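Local structure of putative hemin storage protein (Bordetella bronchiseptica, 6AU1) at residues V12-I17 with E60-N65; E143-L148 with L157-D162. The protein cleaves deacetylated poly-beta-1,6-N-acetylglucosamine of bacterial biofilms through its glycoside hydrolase domain, the piece of the longer PgaB chain represented here. All blocks are in the same frame, centred on the assembly; numbering follows the deposited sequence.

Both contacts belong to the TIM-barrel glycoside hydrolase domain, and they follow one another along the chain. Contact 1 closes at residue 65, well before contact 2 opens at residue 143, and their centres lie about 12 Å apart. The first joins the turn after strand 8-12 to the long loop after strand 43-47; the second packs helix 135-151 on strand 156-159. Residues 60-65 connect them: Phe63 lies against Leu148 and Ile144, with Phe63 CE2 3.6 Å from Leu148 N, and Asn65 touches Asp147. A loop from the C-terminal rim of the barrel, where TIM-barrel enzymes carry their active sites, is thus seated against the outer helix layer.

Contact 1: residues V12-I17 with E60-N65; sequences VDLDYI and EVYFPN
Tyr62 OH is held by two partners: it donates to Asp15 OD1 at 2.6 Å and is also hydrogen-bonded to Arg71 NH1. The aspartate oxygen comes to the edge of the phenol ring, in its plane, and uses the anti lone pair, the one turned away from OD2. The carboxylate and ring planes are 58° apart, and the two side chains cross almost at right angles. OD2 has its own partners, Asp51 N and Gln47 NE2, so both carboxylate oxygens are engaged and the rotation of the group is fixed.

Preceding Asp15 in the chain, Leu14 supplies the apolar half of the contact. Its CB stands over one face of the Tyr62 ring, 3.9 Å from the centroid in a CH-pi contact, while CD2 runs back along the side chain to within 3.6 Å of Tyr62 CB. An unstaggered chi1 of -111° lays the leucine branch along the tyrosine in this way, so that leucine and tyrosine lie alongside each other, running opposite ways. One tyrosine is therefore fixed by a covered face and a bonded tip.

Leu14 also rests on Leu46 of strand 43-47. The short helical turn 14-17, directly after strand 8-12, is in this way joined to the loop that leads from strand 43-47 to helix 75-86, while Phe63 carries that loop onto helix 135-151.

Contact 2: residues E143-L148 with L157-D162; sequences EIYEDL and LLFHDD. With EDO (1,2-ethanediol), chain G.
A beta-alpha-beta crossover of the TIM barrel frames this contact: strand 89-94 leads to helix 135-151, which returns to strand 156-159, the parallel neighbour of 89-94. The axes of helix 143-148 and strand 157-159 run nearly antiparallel, at 151°, and approach to 12.8 Å, a gap bridged by side chains alone.

From the helix, Tyr145 meets both Leu157 and Phe159. Its CE2 meets Phe159 CE1 at 3.8 Å as the two side chains cross obliquely, and its OH lies at the edge of the phenylalanine ring, near that ring's plane, 3.5 Å from CD1. This buried hydroxyl finds its polar partner in Pro95 O, just beyond strand 89-94, so the tyrosine spans from the helix to the end of a neighbouring strand. One helical turn on, Leu148 extends CG anti to its own N (chi1 170°), bringing CD2 to 4.2 Å from Leu157 CD2. Leu216 and Val220 of helix 195-223 pack against Tyr145 as well, while Leu158 starts away from the helix and touches Trp93 and Ala232.

Past Phe159 the chain leaves the strand at the C-terminal rim of the barrel, and the Asp162 carboxylate accepts bonds from the backbone N atoms of Val96, Leu97 and Thr98. Asp161 OD1 sits 3.0 Å above the His160 ring plane, toward its rim. A 1,2-ethanediol, probably from the crystallisation liquor, donates hydrogen bonds from O1 to Asp161 OD1 and from O2 to Asp161 O, each at 2.6 Å.

Contact 1: residues V12-I17 with E60-N65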
# COMPACT_ATOMS: atom_id res chain seq x y z
N VAL A 12 -1.96 -2.24 10.24
CA VAL A 12 -2.72 -3.27 10.95
C VAL A 12 -3.60 -4.09 10.03
O VAL A 12 -4.34 -3.53 9.21
CB VAL A 12 -3.60 -2.63 12.04
CG1 VAL A 12 -4.56 -3.64 12.65
CG2 VAL A 12 -2.72 -1.97 13.12
N ASP A 13 -3.54 -5.42 10.17
CA ASP A 13 -4.37 -6.33 9.39
C ASP A 13 -5.71 -6.57 10.06
O ASP A 13 -5.74 -7.04 11.19
CB ASP A 13 -3.67 -7.68 9.21
CG ASP A 13 -2.35 -7.56 8.51
OD1 ASP A 13 -2.36 -7.35 7.28
OD2 ASP A 13 -1.30 -7.69 9.19
N LEU A 14 -6.80 -6.24 9.38
CA LEU A 14 -8.11 -6.68 9.85
C LEU A 14 -8.22 -8.20 9.76
O LEU A 14 -9.06 -8.81 10.43
CB LEU A 14 -9.24 -6.03 9.05
CG LEU A 14 -10.07 -5.02 9.84
CD1 LEU A 14 -9.17 -4.01 10.46
CD2 LEU A 14 -11.12 -4.33 8.98
N ASP A 15 -7.40 -8.82 8.91
CA ASP A 15 -7.34 -10.28 8.84
C ASP A 15 -6.92 -10.87 10.20
O ASP A 15 -7.23 -12.02 10.49
CB ASP A 15 -6.38 -10.76 7.74
CG ASP A 15 -6.86 -10.42 6.34
OD1 ASP A 15 -8.09 -10.29 6.14
OD2 ASP A 15 -6.01 -10.29 5.44
N TYR A 16 -6.21 -10.09 11.01
CA TYR A 16 -5.80 -10.55 12.34
C TYR A 16 -6.91 -10.36 13.37
O TYR A 16 -6.94 -11.05 14.40
CB TYR A 16 -4.56 -9.79 12.84
CG TYR A 16 -3.20 -10.18 12.28
CD1 TYR A 16 -3.06 -10.99 11.15
CD2 TYR A 16 -2.03 -9.70 12.89
CE1 TYR A 16 -1.80 -11.31 10.65
CE2 TYR A 16 -0.77 -10.03 12.39
CZ TYR A 16 -0.66 -10.82 11.28
OH TYR A 16 0.60 -11.13 10.80
N ILE A 17 -7.80 -9.41 13.12
CA ILE A 17 -8.91 -9.12 14.03
C ILE A 17 -10.08 -10.07 13.79
O ILE A 17 -10.69 -10.59 14.74
CB ILE A 17 -9.42 -7.67 13.86
CG1 ILE A 17 -8.27 -6.68 14.09
CG2 ILE A 17 -10.64 -7.40 14.76
CD1 ILE A 17 -8.63 -5.23 13.81
N GLU A 60 -13.09 -10.37 -1.21
CA GLU A 60 -13.96 -9.84 -0.16
C GLU A 60 -13.32 -8.64 0.52
O GLU A 60 -12.09 -8.53 0.56
CB GLU A 60 -14.25 -10.92 0.89
CG GLU A 60 -14.95 -12.16 0.35
CD GLU A 60 -15.31 -13.14 1.45
OE1 GLU A 60 -14.54 -13.26 2.42
OE2 GLU A 60 -16.36 -13.80 1.33
N VAL A 61 -14.15 -7.74 1.04
CA VAL A 61 -13.63 -6.60 1.79
C VAL A 61 -14.34 -6.49 3.14
O VAL A 61 -15.18 -7.32 3.47
CB VAL A 61 -13.76 -5.27 1.01
CG1 VAL A 61 -12.82 -5.25 -0.20
CG2 VAL A 61 -15.21 -5.06 0.57
N TYR A 62 -13.98 -5.47 3.91
CA TYR A 62 -14.52 -5.35 5.27
C TYR A 62 -15.46 -4.15 5.43
O TYR A 62 -15.58 -3.57 6.50
CB TYR A 62 -13.36 -5.24 6.27
CG TYR A 62 -12.58 -6.54 6.48
CD1 TYR A 62 -13.18 -7.64 7.09
CD2 TYR A 62 -11.24 -6.65 6.10
CE1 TYR A 62 -12.48 -8.82 7.29
CE2 TYR A 62 -10.53 -7.83 6.31
CZ TYR A 62 -11.15 -8.91 6.91
OH TYR A 62 -10.46 -10.07 7.13
N PHE A 63 -16.15 -3.80 4.35
CA PHE A 63 -17.12 -2.71 4.38
C PHE A 63 -18.18 -2.98 3.31
O PHE A 63 -17.90 -3.62 2.30
CB PHE A 63 -16.43 -1.35 4.14
CG PHE A 63 -15.69 -1.26 2.82
CD1 PHE A 63 -14.39 -1.71 2.73
CD2 PHE A 63 -16.31 -0.75 1.69
CE1 PHE A 63 -13.69 -1.67 1.51
CE2 PHE A 63 -15.63 -0.69 0.47
CZ PHE A 63 -14.31 -1.15 0.39
N PRO A 64 -19.41 -2.50 3.53
CA PRO A 64 -20.50 -2.76 2.58
C PRO A 64 -20.28 -1.97 1.29
O PRO A 64 -19.90 -0.81 1.32
CB PRO A 64 -21.75 -2.29 3.33
CG PRO A 64 -21.25 -1.30 4.34
CD PRO A 64 -19.86 -1.73 4.71
N ASN A 65 -20.51 -2.62 0.15
CA ASN A 65 -20.27 -1.98 -1.13
C ASN A 65 -21.03 -2.71 -2.23
O ASN A 65 -21.57 -3.80 -2.00
CB ASN A 65 -18.77 -1.98 -1.44
CG ASN A 65 -18.27 -3.35 -1.78
OD1 ASN A 65 -18.15 -3.69 -2.96
ND2 ASN A 65 -18.03 -4.17 -0.77

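Contact 2: residues E143-L148 with L157-D162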
# COMPACT_ATOMS: atom_id res chain seq x y z
N GLU A 143 -16.17 3.07 -7.86
CA GLU A 143 -17.38 2.90 -7.07
C GLU A 143 -17.09 2.18 -5.76
O GLU A 143 -17.75 2.44 -4.74
CB GLU A 143 -18.43 2.15 -7.89
CG GLU A 143 -19.06 3.06 -8.97
CD GLU A 143 -19.98 2.32 -9.92
OE1 GLU A 143 -20.09 1.09 -9.81
OE2 GLU A 143 -20.59 2.99 -10.79
N ILE A 144 -16.11 1.29 -5.77
CA ILE A 144 -15.70 0.63 -4.54
C ILE A 144 -15.13 1.67 -3.56
O ILE A 144 -15.45 1.64 -2.37
CB ILE A 144 -14.68 -0.50 -4.82
CG1 ILE A 144 -15.37 -1.64 -5.58
CG2 ILE A 144 -14.07 -1.04 -3.52
CD1 ILE A 144 -14.41 -2.70 -6.13
N TYR A 145 -14.31 2.59 -4.07
CA TYR A 145 -13.78 3.66 -3.24
C TYR A 145 -14.89 4.59 -2.75
O TYR A 145 -14.86 5.04 -1.60
CB TYR A 145 -12.71 4.46 -4.00
CG TYR A 145 -11.31 3.88 -3.84
CD1 TYR A 145 -10.91 2.75 -4.55
CD2 TYR A 145 -10.40 4.47 -2.98
CE1 TYR A 145 -9.62 2.22 -4.40
CE2 TYR A 145 -9.12 3.95 -2.82
CZ TYR A 145 -8.74 2.83 -3.52
OH TYR A 145 -7.45 2.34 -3.33
N GLU A 146 -15.87 4.86 -3.61
CA GLU A 146 -17.01 5.68 -3.20
C GLU A 146 -17.76 5.02 -2.05
O GLU A 146 -18.15 5.67 -1.07
CB GLU A 146 -17.95 5.94 -4.38
CG GLU A 146 -19.19 6.73 -4.02
CD GLU A 146 -20.06 7.05 -5.24
OE1 GLU A 146 -19.99 6.32 -6.24
OE2 GLU A 146 -20.82 8.03 -5.19
N ASP A 147 -17.95 3.70 -2.18
CA ASP A 147 -18.69 2.94 -1.16
C ASP A 147 -17.93 2.89 0.16
O ASP A 147 -18.53 2.97 1.23
CB ASP A 147 -18.99 1.52 -1.67
CG ASP A 147 -20.04 1.50 -2.78
OD1 ASP A 147 -20.73 2.52 -2.98
OD2 ASP A 147 -20.19 0.44 -3.44
N LEU A 148 -16.60 2.76 0.09
CA LEU A 148 -15.77 2.89 1.29
C LEU A 148 -16.01 4.23 1.98
O LEU A 148 -16.19 4.29 3.21
CB LEU A 148 -14.29 2.74 0.95
CG LEU A 148 -13.32 3.09 2.08
CD1 LEU A 148 -13.43 2.09 3.22
CD2 LEU A 148 -11.88 3.21 1.56
N LEU A 157 -5.94 7.94 3.12
CA LEU A 157 -5.91 6.72 2.32
C LEU A 157 -4.48 6.23 2.20
O LEU A 157 -3.57 7.03 1.98
CB LEU A 157 -6.46 6.95 0.91
CG LEU A 157 -7.94 7.24 0.69
CD1 LEU A 157 -8.12 7.73 -0.74
CD2 LEU A 157 -8.78 5.97 0.95
N LEU A 158 -4.29 4.92 2.36
CA LEU A 158 -3.03 4.31 1.98
C LEU A 158 -3.29 3.46 0.74
O LEU A 158 -3.98 2.44 0.79
CB LEU A 158 -2.43 3.45 3.10
CG LEU A 158 -1.22 2.61 2.64
CD1 LEU A 158 -0.01 3.50 2.25
CD2 LEU A 158 -0.82 1.55 3.70
N PHE A 159 -2.74 3.89 -0.38
CA PHE A 159 -2.83 3.10 -1.59
C PHE A 159 -1.82 1.95 -1.52
O PHE A 159 -0.62 2.17 -1.37
CB PHE A 159 -2.59 3.98 -2.81
CG PHE A 159 -3.62 5.07 -2.99
CD1 PHE A 159 -4.93 4.75 -3.38
CD2 PHE A 159 -3.29 6.40 -2.81
CE1 PHE A 159 -5.88 5.75 -3.56
CE2 PHE A 159 -4.23 7.41 -2.99
CZ PHE A 159 -5.53 7.08 -3.36
N HIS A 160 -2.33 0.73 -1.64
CA HIS A 160 -1.59 -0.53 -1.49
C HIS A 160 -0.46 -0.72 -2.50
O HIS A 160 -0.44 -0.04 -3.53
CB HIS A 160 -2.61 -1.68 -1.62
CG HIS A 160 -2.09 -3.04 -1.25
ND1 HIS A 160 -1.14 -3.26 -0.28
CD2 HIS A 160 -2.45 -4.27 -1.71
CE1 HIS A 160 -0.92 -4.56 -0.16
NE2 HIS A 160 -1.70 -5.19 -1.02
N ASP A 161 0.44 -1.66 -2.22
CA ASP A 161 1.56 -1.96 -3.12
C ASP A 161 1.15 -2.82 -4.32
O ASP A 161 2.01 -3.25 -5.09
CB ASP A 161 2.72 -2.63 -2.35
CG ASP A 161 2.37 -4.00 -1.75
OD1 ASP A 161 1.38 -4.64 -2.15
OD2 ASP A 161 3.13 -4.46 -0.86
N ASP A 162 -0.15 -3.05 -4.51
CA ASP A 162 -0.59 -3.86 -5.65
C ASP A 162 -0.50 -3.08 -6.94
O ASP A 162 -0.55 -3.66 -8.02
CB ASP A 162 -2.03 -4.36 -5.46
CG ASP A 162 -3.04 -3.25 -5.58
OD1 ASP A 162 -2.93 -2.26 -4.82
OD2 ASP A 162 -3.93 -3.35 -6.44
C1 EDO G . 1.95 -7.26 -4.25
O1 EDO G . 0.83 -6.43 -3.90
C2 EDO G . 2.46 -6.88 -5.64
O2 EDO G . 3.08 -5.59 -5.59